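Local coordinates for protein aldose-aldose oxidoreductase (Caulobacter crescentus, PDB 5A04) that binds NADPH and glucose and probably transfers hydride between sugars, oxidising one aldose while reducing another, at residues A[137-142]-A[194-199]; A[225-230]-A[325-330]; A[250-253]-A[258-261]; A[288-291]-A[297-300]. All blocks are in the same frame, centred on the assembly; numbering follows the deposited sequence.

In the fold
The chain first builds the parallel Rossmann sheet. Contact 1 comes next: it closes a loop of 51 residues, from helix 137-147 to the end of helix 182-198. Contact 2 opens on strand 224-230 and closes far down the chain on helix 314-333. Two short-range contacts fall within that span. Contact 3 is the hairpin of strands 247-254 and 257-261, and contact 4 links a loop to helix 292-306. Contacts 3 and 4 follow one another, and no contact crosses another. Contacts 1 and 3 touch through N139 and Y250, joining helices to the mixed sheet. Contact 2 covers a more distant part of that sheet. Contact 4 lies by the Rossmann domain, and its Q288 touches helix 137-147.

Contact 1 (A[137-142]-A[194-199]); sequences AHNIEA and ARYLTG
Y196 reaches across to N139 and ends in a hydrogen bond. Its CB points toward helix 137-147. CG stands between the backbone N and the carbonyl carbon (chi1 60°), which directs the ring at N139. Contact starts at the outer ring atoms. Y196 CE1 lies 3.8 Å from N139 OD1, and Y196 CZ comes to 3.6 Å from that same OD1. At the tip, Y196 OH donates to N139 OD1 at 2.7 Å. The oxygen sits at the ring edge, near its plane. The amide is turned steeply against the ring, with planes 75° apart. The hydroxyl approaches from above the carbonyl plane, 41° out of it. N139 OD1 also accepts from Y250 OH, while N139 ND2 bonds to A264 O and Q136 OE1. Four bonds therefore fix the amide's rotation in a buried place. A phenylalanine in place of Y196 would probably leave N139 OD1 without this donor and the amide held by three bonds in place of four. Beside this polar pair, A142 CB meets L197 CD2 at 4.1 Å, a light apolar touch. Y250 of strand 247-254 touches A142, Y196 and L197 alike. Such packing is characteristic of an alpha/beta domain: two helices lie together on one face of the mixed sheet, here the C-terminal domain of this oxidoreductase family.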
loop_
_atom_site.group_PDB
_atom_site.type_symbol
_atom_site.label_atom_id
_atom_site.label_comp_id
_atom_site.label_asym_id
_atom_site.label_seq_id
_atom_site.Cartn_x
_atom_site.Cartn_y
_atom_site.Cartn_z
ATOM N N ALA A 137 13.684 -14.779 -10.510
ATOM C CA ALA A 137 14.045 -15.623 -9.363
ATOM C C ALA A 137 13.353 -15.238 -8.056
ATOM O O ALA A 137 12.846 -16.104 -7.330
ATOM C CB ALA A 137 15.569 -15.596 -9.157
ATOM N N HIS A 138 13.331 -13.946 -7.757
ATOM C CA HIS A 138 12.735 -13.493 -6.495
ATOM C C HIS A 138 11.225 -13.676 -6.500
ATOM O O HIS A 138 10.640 -14.074 -5.492
ATOM C CB HIS A 138 13.089 -12.031 -6.216
ATOM C CG HIS A 138 14.566 -11.769 -6.142
ATOM N ND1 HIS A 138 15.391 -11.858 -7.241
ATOM C CD2 HIS A 138 15.361 -11.411 -5.102
ATOM C CE1 HIS A 138 16.633 -11.575 -6.883
ATOM N NE2 HIS A 138 16.643 -11.301 -5.590
ATOM N N ASN A 139 10.589 -13.385 -7.627
ATOM C CA ASN A 139 9.140 -13.588 -7.735
ATOM C C ASN A 139 8.769 -15.056 -7.561
ATOM O O ASN A 139 7.824 -15.394 -6.847
ATOM C CB ASN A 139 8.626 -13.055 -9.079
ATOM C CG ASN A 139 8.492 -11.553 -9.085
ATOM O OD1 ASN A 139 7.416 -11.020 -8.805
ATOM N ND2 ASN A 139 9.587 -10.852 -9.374
ATOM N N ILE A 140 9.523 -15.936 -8.205
ATOM C CA ILE A 140 9.295 -17.366 -8.067
ATOM C C ILE A 140 9.427 -17.797 -6.600
ATOM O O ILE A 140 8.595 -18.548 -6.093
ATOM C CB ILE A 140 10.264 -18.152 -8.960
ATOM C CG1 ILE A 140 9.882 -17.933 -10.430
ATOM C CG2 ILE A 140 10.227 -19.633 -8.632
ATOM C CD1 ILE A 140 10.888 -18.484 -11.408
ATOM N N GLU A 141 10.441 -17.272 -5.916
ATOM C CA GLU A 141 10.646 -17.559 -4.493
ATOM C C GLU A 141 9.462 -17.095 -3.623
ATOM O O GLU A 141 9.020 -17.829 -2.739
ATOM C CB GLU A 141 11.941 -16.906 -4.007
ATOM C CG GLU A 141 12.347 -17.308 -2.586
ATOM C CD GLU A 141 13.147 -18.609 -2.520
ATOM O OE1 GLU A 141 13.563 -19.141 -3.570
ATOM O OE2 GLU A 141 13.364 -19.106 -1.393
ATOM N N ALA A 142 8.952 -15.894 -3.885
ATOM C CA ALA A 142 7.791 -15.374 -3.146
ATOM C C ALA A 142 6.560 -16.254 -3.350
ATOM O O ALA A 142 5.871 -16.621 -2.396
ATOM C CB ALA A 142 7.476 -13.935 -3.576
ATOM N N ALA A 194 -0.869 -9.369 -7.608
ATOM C CA ALA A 194 -1.883 -9.711 -6.607
ATOM C C ALA A 194 -2.507 -11.061 -6.955
ATOM O O ALA A 194 -2.742 -11.894 -6.077
ATOM C CB ALA A 194 -2.951 -8.629 -6.521
ATOM N N ARG A 195 -2.728 -11.279 -8.250
ATOM C CA ARG A 195 -3.287 -12.537 -8.728
ATOM C C ARG A 195 -2.320 -13.711 -8.560
ATOM O O ARG A 195 -2.737 -14.767 -8.082
ATOM C CB ARG A 195 -3.716 -12.406 -10.199
ATOM C CG ARG A 195 -4.989 -11.527 -10.382
ATOM C CD ARG A 195 -5.363 -11.304 -11.870
ATOM N NE ARG A 195 -5.520 -12.604 -12.504
ATOM C CZ ARG A 195 -4.672 -13.120 -13.386
ATOM N NH1 ARG A 195 -3.648 -12.404 -13.834
ATOM N NH2 ARG A 195 -4.869 -14.359 -13.839
ATOM N N TYR A 196 -1.044 -13.559 -8.933
ATOM C CA TYR A 196 -0.177 -14.738 -8.831
ATOM C C TYR A 196 0.335 -14.981 -7.416
ATOM O O TYR A 196 0.689 -16.110 -7.081
ATOM C CB TYR A 196 1.001 -14.718 -9.845
ATOM C CG TYR A 196 2.044 -13.606 -9.835
ATOM C CD1 TYR A 196 2.951 -13.456 -8.787
ATOM C CD2 TYR A 196 2.195 -12.785 -10.951
ATOM C CE1 TYR A 196 3.942 -12.457 -8.827
ATOM C CE2 TYR A 196 3.166 -11.788 -10.998
ATOM C CZ TYR A 196 4.039 -11.635 -9.941
ATOM O OH TYR A 196 5.000 -10.648 -10.019
ATOM N N LEU A 197 0.321 -13.966 -6.564
ATOM C CA LEU A 197 0.709 -14.190 -5.167
ATOM C C LEU A 197 -0.423 -14.891 -4.404
ATOM O O LEU A 197 -0.177 -15.811 -3.616
ATOM C CB LEU A 197 1.093 -12.869 -4.491
ATOM C CG LEU A 197 2.369 -12.237 -5.049
ATOM C CD1 LEU A 197 2.506 -10.818 -4.543
ATOM C CD2 LEU A 197 3.633 -13.060 -4.683
ATOM N N THR A 198 -1.669 -14.477 -4.636
ATOM C CA THR A 198 -2.792 -15.147 -3.974
ATOM C C THR A 198 -3.103 -16.468 -4.655
ATOM O O THR A 198 -3.611 -17.401 -4.022
ATOM C CB THR A 198 -4.086 -14.294 -3.982
ATOM O OG1 THR A 198 -4.441 -14.004 -5.338
ATOM C CG2 THR A 198 -3.891 -12.996 -3.221
ATOM N N GLY A 199 -2.819 -16.533 -5.955
ATOM C CA GLY A 199 -3.259 -17.645 -6.782
ATOM C C GLY A 199 -4.768 -17.634 -6.960
ATOM O O GLY A 199 -5.378 -18.659 -7.270
#

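Contact 2 (A[225-230]-A[325-330]); sequences INFQLL and EAIYRA
I327 packs its CD1 methyl squarely over the ring of F227. I327 CD1 lies 3.6 Å from the centroid of the F227 ring and only 13° off the normal, a CH-pi contact. CG1 of I327 is anti to its carbonyl carbon (chi1 -66°), which carries CD1 out over that face. The other branch, I327 CG2, turns to I225 and meets I225 CD1 at 3.7 Å. I327 CG2 also lies 3.9 Å from F227 CB. This is the tight part of the contact, buried and wholly apolar. It is helix-on-sheet packing of the C-terminal alpha/beta domain: helix 325-330 runs across strand 225-230 at 112°, with axes 9.3 Å apart. L183 of helix 182-198 touches I225, I327 and Y328. N226 and Q228, on the far side of the strand, are buried and face the second subunit: Q228 NE2 bonds to N226 O of that subunit, and N226 O to its Q228 NE2. The loose side is that of Y328 and R329. Y328 CB points away from the strand, but the ring swings back. I225 CD1 meets it obliquely, 3.7 Å from Y328 CD1. Y328 is partly exposed, and its hydroxyl bonds to E222. R329, farther round the helix, is exposed.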
loop_
_atom_site.group_PDB
_atom_site.type_symbol
_atom_site.label_atom_id
_atom_site.label_comp_id
_atom_site.label_asym_id
_atom_site.label_seq_id
_atom_site.Cartn_x
_atom_site.Cartn_y
_atom_site.Cartn_z
ATOM N N ILE A 225 -4.333 5.636 -10.664
ATOM C CA ILE A 225 -5.572 4.923 -10.359
ATOM C C ILE A 225 -5.231 3.767 -9.419
ATOM O O ILE A 225 -4.631 2.758 -9.797
ATOM C CB ILE A 225 -6.336 4.462 -11.648
ATOM C CG1 ILE A 225 -7.658 3.785 -11.266
ATOM C CG2 ILE A 225 -5.468 3.563 -12.566
ATOM C CD1 ILE A 225 -8.596 3.574 -12.471
ATOM N N ASN A 226 -5.576 3.966 -8.150
ATOM C CA ASN A 226 -5.278 2.993 -7.110
ATOM C C ASN A 226 -6.490 2.122 -6.912
ATOM O O ASN A 226 -7.623 2.596 -7.050
ATOM C CB ASN A 226 -4.896 3.697 -5.805
ATOM C CG ASN A 226 -3.687 4.595 -5.974
ATOM O OD1 ASN A 226 -2.852 4.375 -6.868
ATOM N ND2 ASN A 226 -3.577 5.611 -5.117
ATOM N N PHE A 227 -6.278 0.855 -6.601
ATOM C CA PHE A 227 -7.417 -0.044 -6.509
ATOM C C PHE A 227 -7.269 -1.048 -5.387
ATOM O O PHE A 227 -6.163 -1.325 -4.898
ATOM C CB PHE A 227 -7.670 -0.755 -7.856
ATOM C CG PHE A 227 -6.451 -1.412 -8.466
ATOM C CD1 PHE A 227 -5.525 -0.666 -9.200
ATOM C CD2 PHE A 227 -6.266 -2.787 -8.354
ATOM C CE1 PHE A 227 -4.397 -1.293 -9.783
ATOM C CE2 PHE A 227 -5.157 -3.411 -8.944
ATOM C CZ PHE A 227 -4.227 -2.663 -9.652
ATOM N N GLN A 228 -8.420 -1.537 -4.933
ATOM C CA GLN A 228 -8.486 -2.556 -3.898
ATOM C C GLN A 228 -9.113 -3.794 -4.502
ATOM O O GLN A 228 -10.057 -3.675 -5.279
ATOM C CB GLN A 228 -9.342 -2.099 -2.719
ATOM C CG GLN A 228 -8.910 -0.786 -2.110
ATOM C CD GLN A 228 -9.688 -0.488 -0.857
ATOM O OE1 GLN A 228 -10.895 -0.211 -0.915
ATOM N NE2 GLN A 228 -9.013 -0.556 0.300
ATOM N N LEU A 229 -8.598 -4.963 -4.132
ATOM C CA LEU A 229 -9.168 -6.237 -4.559
ATOM C C LEU A 229 -9.531 -7.084 -3.356
ATOM O O LEU A 229 -8.778 -7.148 -2.381
ATOM C CB LEU A 229 -8.177 -7.014 -5.441
ATOM C CG LEU A 229 -7.580 -6.284 -6.647
ATOM C CD1 LEU A 229 -6.484 -7.126 -7.294
ATOM C CD2 LEU A 229 -8.656 -5.948 -7.664
ATOM N N LEU A 230 -10.677 -7.755 -3.439
ATOM C CA LEU A 230 -11.029 -8.785 -2.463
ATOM C C LEU A 230 -11.091 -10.126 -3.178
ATOM O O LEU A 230 -11.602 -10.198 -4.297
ATOM C CB LEU A 230 -12.374 -8.465 -1.802
ATOM C CG LEU A 230 -12.924 -9.472 -0.790
ATOM C CD1 LEU A 230 -12.062 -9.549 0.472
ATOM C CD2 LEU A 230 -14.369 -9.090 -0.433
ATOM N N GLU A 325 -10.967 -3.619 -16.657
ATOM C CA GLU A 325 -12.264 -3.011 -16.982
ATOM C C GLU A 325 -13.044 -2.697 -15.707
ATOM O O GLU A 325 -13.649 -1.619 -15.595
ATOM C CB GLU A 325 -13.074 -3.925 -17.905
ATOM C CG GLU A 325 -12.521 -3.930 -19.334
ATOM C CD GLU A 325 -13.503 -4.426 -20.388
ATOM O OE1 GLU A 325 -14.652 -4.803 -20.025
ATOM O OE2 GLU A 325 -13.107 -4.435 -21.582
ATOM N N ALA A 326 -13.007 -3.606 -14.734
ATOM C CA ALA A 326 -13.736 -3.385 -13.477
ATOM C C ALA A 326 -13.125 -2.258 -12.647
ATOM O O ALA A 326 -13.853 -1.516 -11.980
ATOM C CB ALA A 326 -13.803 -4.668 -12.659
ATOM N N ILE A 327 -11.795 -2.149 -12.654
ATOM C CA ILE A 327 -11.109 -1.057 -11.953
ATOM C C ILE A 327 -11.526 0.295 -12.547
ATOM O O ILE A 327 -11.875 1.224 -11.818
ATOM C CB ILE A 327 -9.566 -1.214 -12.012
ATOM C CG1 ILE A 327 -9.142 -2.457 -11.223
ATOM C CG2 ILE A 327 -8.860 0.061 -11.481
ATOM C CD1 ILE A 327 -7.738 -2.988 -11.609
ATOM N N TYR A 328 -11.505 0.405 -13.870
ATOM C CA TYR A 328 -11.897 1.651 -14.499
ATOM C C TYR A 328 -13.364 1.972 -14.166
ATOM O O TYR A 328 -13.710 3.124 -13.890
ATOM C CB TYR A 328 -11.677 1.571 -16.008
ATOM C CG TYR A 328 -10.242 1.780 -16.460
ATOM C CD1 TYR A 328 -9.466 2.813 -15.945
ATOM C CD2 TYR A 328 -9.691 0.976 -17.447
ATOM C CE1 TYR A 328 -8.154 3.019 -16.389
ATOM C CE2 TYR A 328 -8.398 1.163 -17.890
ATOM C CZ TYR A 328 -7.634 2.191 -17.367
ATOM O OH TYR A 328 -6.354 2.379 -17.839
ATOM N N ARG A 329 -14.207 0.947 -14.150
ATOM C CA ARG A 329 -15.626 1.158 -13.863
ATOM C C ARG A 329 -15.834 1.569 -12.407
ATOM O O ARG A 329 -16.637 2.459 -12.117
ATOM C CB ARG A 329 -16.442 -0.092 -14.173
ATOM C CG ARG A 329 -17.934 0.059 -13.872
ATOM C CD ARG A 329 -18.721 -1.108 -14.456
ATOM N NE ARG A 329 -18.412 -1.286 -15.879
ATOM C CZ ARG A 329 -19.070 -0.706 -16.885
ATOM N NH1 ARG A 329 -20.098 0.095 -16.641
ATOM N NH2 ARG A 329 -18.702 -0.933 -18.143
ATOM N N ALA A 330 -15.086 0.944 -11.499
ATOM C CA ALA A 330 -15.218 1.252 -10.076
ATOM C C ALA A 330 -14.848 2.694 -9.786
ATOM O O ALA A 330 -15.490 3.338 -8.959
ATOM C CB ALA A 330 -14.353 0.300 -9.230
#

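Contact 3 (A[250-253]-A[258-261]); sequences YRVS and WVEI
R251 grips E260 side-on: E260 OE1 accepts from R251 NE at 2.9 Å and from R251 NH2 at 3.0 Å. This oxygen lies in the guanidinium plane, yet both nitrogens meet it from one face of the carboxylate, above its plane. The other oxygen, E260 OE2, pairs with R273, and R251 NH2 also pairs with D262 of the second subunit. A bend at chi3 (-65°) lays the R251 guanidinium over W258 and beside E260. Its plane is 4° from that of the indole, with R251 CZ 3.8 Å from the centroid of the W258 six-membered ring, a stacked cation-pi pair. A leucine in place of R251 would probably leave E260 OE1 without these two donors and D262 of the second subunit without this charge partner. The backbones form an antiparallel beta-hairpin within the mixed sheet. Y250 and I261 are a hydrogen-bonded antiparallel pair, with I261 N 2.9 Å from Y250 O, and so are V252 and V259. The backbone groups of R251 and E260 bond instead to the flanking strands, to V158 and R273. On the opposite face from R251, V252 CG1 presses on V259 CG1 at 3.4 Å, tighter than usual, and Y250 CZ meets I261 CD1 at 3.6 Å.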
loop_
_atom_site.group_PDB
_atom_site.type_symbol
_atom_site.label_atom_id
_atom_site.label_comp_id
_atom_site.label_asym_id
_atom_site.label_seq_id
_atom_site.Cartn_x
_atom_site.Cartn_y
_atom_site.Cartn_z
ATOM N N TYR A 250 6.229 -5.168 -3.937
ATOM C CA TYR A 250 5.087 -5.733 -3.242
ATOM C C TYR A 250 5.481 -6.382 -1.939
ATOM O O TYR A 250 6.630 -6.802 -1.766
ATOM C CB TYR A 250 4.321 -6.729 -4.131
ATOM C CG TYR A 250 5.020 -7.973 -4.652
ATOM C CD1 TYR A 250 5.384 -9.023 -3.804
ATOM C CD2 TYR A 250 5.228 -8.135 -6.018
ATOM C CE1 TYR A 250 5.972 -10.183 -4.312
ATOM C CE2 TYR A 250 5.809 -9.284 -6.529
ATOM C CZ TYR A 250 6.169 -10.304 -5.675
ATOM O OH TYR A 250 6.726 -11.452 -6.216
ATOM N N ARG A 251 4.526 -6.412 -1.004
ATOM C CA ARG A 251 4.646 -7.211 0.207
ATOM C C ARG A 251 3.394 -8.066 0.335
ATOM O O ARG A 251 2.277 -7.549 0.215
ATOM C CB ARG A 251 4.813 -6.344 1.462
ATOM C CG ARG A 251 4.922 -7.214 2.717
ATOM C CD ARG A 251 4.934 -6.416 4.002
ATOM N NE ARG A 251 6.114 -5.566 4.112
ATOM C CZ ARG A 251 6.425 -4.871 5.201
ATOM N NH1 ARG A 251 5.636 -4.915 6.273
ATOM N NH2 ARG A 251 7.518 -4.125 5.216
ATOM N N VAL A 252 3.573 -9.365 0.546
ATOM C CA VAL A 252 2.451 -10.252 0.816
ATOM C C VAL A 252 2.585 -10.724 2.268
ATOM O O VAL A 252 3.676 -11.096 2.710
ATOM C CB VAL A 252 2.389 -11.441 -0.197
ATOM C CG1 VAL A 252 3.746 -12.137 -0.345
ATOM C CG2 VAL A 252 1.273 -12.441 0.172
ATOM N N SER A 253 1.484 -10.646 3.018
ATOM C CA SER A 253 1.503 -10.942 4.454
ATOM C C SER A 253 0.385 -11.893 4.864
ATOM O O SER A 253 -0.735 -11.825 4.343
ATOM C CB SER A 253 1.368 -9.661 5.288
ATOM O OG SER A 253 2.221 -8.623 4.846
ATOM N N TRP A 258 5.606 -12.362 6.574
ATOM C CA TRP A 258 5.443 -11.675 5.303
ATOM C C TRP A 258 6.719 -11.721 4.470
ATOM O O TRP A 258 7.811 -12.003 4.982
ATOM C CB TRP A 258 4.988 -10.213 5.532
ATOM C CG TRP A 258 5.827 -9.372 6.491
ATOM C CD1 TRP A 258 5.515 -9.046 7.784
ATOM C CD2 TRP A 258 7.076 -8.713 6.208
ATOM N NE1 TRP A 258 6.501 -8.255 8.328
ATOM C CE2 TRP A 258 7.466 -8.031 7.381
ATOM C CE3 TRP A 258 7.902 -8.642 5.080
ATOM C CZ2 TRP A 258 8.651 -7.297 7.460
ATOM C CZ3 TRP A 258 9.075 -7.913 5.159
ATOM C CH2 TRP A 258 9.442 -7.253 6.343
ATOM N N VAL A 259 6.572 -11.484 3.172
ATOM C CA VAL A 259 7.732 -11.383 2.298
ATOM C C VAL A 259 7.504 -10.233 1.323
ATOM O O VAL A 259 6.384 -10.002 0.858
ATOM C CB VAL A 259 8.017 -12.720 1.536
ATOM C CG1 VAL A 259 6.807 -13.218 0.803
ATOM C CG2 VAL A 259 9.192 -12.564 0.581
ATOM N N GLU A 260 8.562 -9.487 1.044
ATOM C CA GLU A 260 8.444 -8.372 0.116
ATOM C C GLU A 260 9.618 -8.350 -0.844
ATOM O O GLU A 260 10.689 -8.884 -0.538
ATOM C CB GLU A 260 8.372 -7.045 0.872
ATOM C CG GLU A 260 9.684 -6.645 1.561
ATOM C CD GLU A 260 9.551 -5.362 2.377
ATOM O OE1 GLU A 260 8.421 -4.816 2.490
ATOM O OE2 GLU A 260 10.583 -4.902 2.914
ATOM N N ILE A 261 9.402 -7.735 -2.000
ATOM C CA ILE A 261 10.459 -7.505 -2.981
ATOM C C ILE A 261 10.386 -6.049 -3.391
ATOM O O ILE A 261 9.299 -5.536 -3.692
ATOM C CB ILE A 261 10.323 -8.404 -4.240
ATOM C CG1 ILE A 261 9.843 -9.803 -3.868
ATOM C CG2 ILE A 261 11.659 -8.472 -5.009
ATOM C CD1 ILE A 261 9.645 -10.719 -5.082
#

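Contact 4 (A[288-291]-A[297-300]); sequences QPKN and LDHL
The carboxylate of D298 receives the ammonium of K290 on the anti lone pair of OD2, the one away from the other oxygen. K290 NZ donates to D298 OD2 at 3.0 Å. The lysine comes across at about a right angle. K290 CE lies 3.4 Å from D298 OD2 and K290 CD 3.8 Å from that oxygen, so the last two methylenes also pass close to OD2. Bends at chi3 (76°) and chi4 (100°) bring NZ round to the oxygen. The pair is a salt bridge, and each charge has more than one partner. K290 NZ also pairs with E30 OE1, while D298 OD2 bonds to the backbone N of E30 and D298 OD1 to the backbone N of H31 and to S32 OG. The ammonium, the two amides and the hydroxyl of S32 thus fix the rotation of this buried carboxylate; the ammonium and the two amides would probably favour its charged form. N291 follows K290 and is the N-cap of the helix. The bridge therefore ties the approach to helix 292-306 back to the helix itself, across its N-terminal turns. Around it, Q288 touches A137 and I140 of helix 137-147, while L297 and L300 lie against Y78 and I76 of strand 76-79 in the parallel Rossmann sheet.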
loop_
_atom_site.group_PDB
_atom_site.type_symbol
_atom_site.label_atom_id
_atom_site.label_comp_id
_atom_site.label_asym_id
_atom_site.label_seq_id
_atom_site.Cartn_x
_atom_site.Cartn_y
_atom_site.Cartn_z
ATOM N N GLN A 288 18.048 -19.322 -10.501
ATOM C CA GLN A 288 17.359 -19.791 -11.707
ATOM C C GLN A 288 18.388 -20.088 -12.794
ATOM O O GLN A 288 19.481 -19.521 -12.777
ATOM C CB GLN A 288 16.339 -18.758 -12.208
ATOM C CG GLN A 288 15.116 -18.582 -11.298
ATOM C CD GLN A 288 14.243 -19.831 -11.214
ATOM O OE1 GLN A 288 13.883 -20.431 -12.234
ATOM N NE2 GLN A 288 13.880 -20.214 -9.995
ATOM N N PRO A 289 18.042 -20.977 -13.745
ATOM C CA PRO A 289 19.009 -21.351 -14.788
ATOM C C PRO A 289 19.399 -20.196 -15.709
ATOM O O PRO A 289 20.502 -20.194 -16.254
ATOM C CB PRO A 289 18.286 -22.461 -15.577
ATOM C CG PRO A 289 16.890 -22.469 -15.115
ATOM C CD PRO A 289 16.845 -21.833 -13.754
ATOM N N LYS A 290 18.513 -19.224 -15.885
ATOM C CA LYS A 290 18.829 -18.102 -16.754
ATOM C C LYS A 290 17.925 -16.933 -16.416
ATOM O O LYS A 290 16.962 -17.082 -15.654
ATOM C CB LYS A 290 18.698 -18.497 -18.228
ATOM C CG LYS A 290 17.293 -18.799 -18.677
ATOM C CD LYS A 290 17.261 -19.291 -20.128
ATOM C CE LYS A 290 17.726 -20.734 -20.265
ATOM N NZ LYS A 290 16.577 -21.696 -20.388
ATOM N N ASN A 291 18.260 -15.776 -16.974
ATOM C CA ASN A 291 17.567 -14.531 -16.662
ATOM C C ASN A 291 16.105 -14.582 -17.103
ATOM O O ASN A 291 15.730 -15.399 -17.952
ATOM C CB ASN A 291 18.281 -13.355 -17.329
ATOM C CG ASN A 291 18.145 -13.381 -18.847
ATOM O OD1 ASN A 291 17.134 -12.944 -19.388
ATOM N ND2 ASN A 291 19.164 -13.906 -19.540
ATOM N N LEU A 297 11.357 -16.364 -23.141
ATOM C CA LEU A 297 11.450 -16.773 -24.544
ATOM C C LEU A 297 11.478 -18.292 -24.656
ATOM O O LEU A 297 10.748 -18.878 -25.465
ATOM C CB LEU A 297 12.695 -16.159 -25.207
ATOM C CG LEU A 297 12.717 -14.632 -25.352
ATOM C CD1 LEU A 297 14.111 -14.111 -25.671
ATOM C CD2 LEU A 297 11.737 -14.188 -26.428
ATOM N N ASP A 298 12.312 -18.933 -23.840
ATOM C CA ASP A 298 12.431 -20.383 -23.897
ATOM C C ASP A 298 11.166 -21.090 -23.427
ATOM O O ASP A 298 10.883 -22.193 -23.880
ATOM C CB ASP A 298 13.623 -20.868 -23.069
ATOM C CG ASP A 298 14.934 -20.873 -23.860
ATOM O OD1 ASP A 298 14.927 -20.722 -25.106
ATOM O OD2 ASP A 298 15.991 -21.038 -23.217
ATOM N N HIS A 299 10.399 -20.465 -22.535
ATOM C CA HIS A 299 9.185 -21.117 -22.051
ATOM C C HIS A 299 8.222 -21.405 -23.201
ATOM O O HIS A 299 7.692 -22.506 -23.300
ATOM C CB HIS A 299 8.471 -20.272 -20.989
ATOM C CG HIS A 299 7.271 -20.947 -20.395
ATOM N ND1 HIS A 299 7.366 -22.075 -19.608
ATOM C CD2 HIS A 299 5.950 -20.651 -20.472
ATOM C CE1 HIS A 299 6.155 -22.442 -19.220
ATOM N NE2 HIS A 299 5.279 -21.598 -19.735
ATOM N N LEU A 300 7.996 -20.417 -24.064
ATOM C CA LEU A 300 7.057 -20.615 -25.164
ATOM C C LEU A 300 7.587 -21.699 -26.096
ATOM O O LEU A 300 6.859 -22.609 -26.484
ATOM C CB LEU A 300 6.813 -19.313 -25.932
ATOM C CG LEU A 300 5.859 -19.432 -27.128
ATOM C CD1 LEU A 300 4.557 -20.114 -26.721
ATOM C CD2 LEU A 300 5.591 -18.048 -27.715
#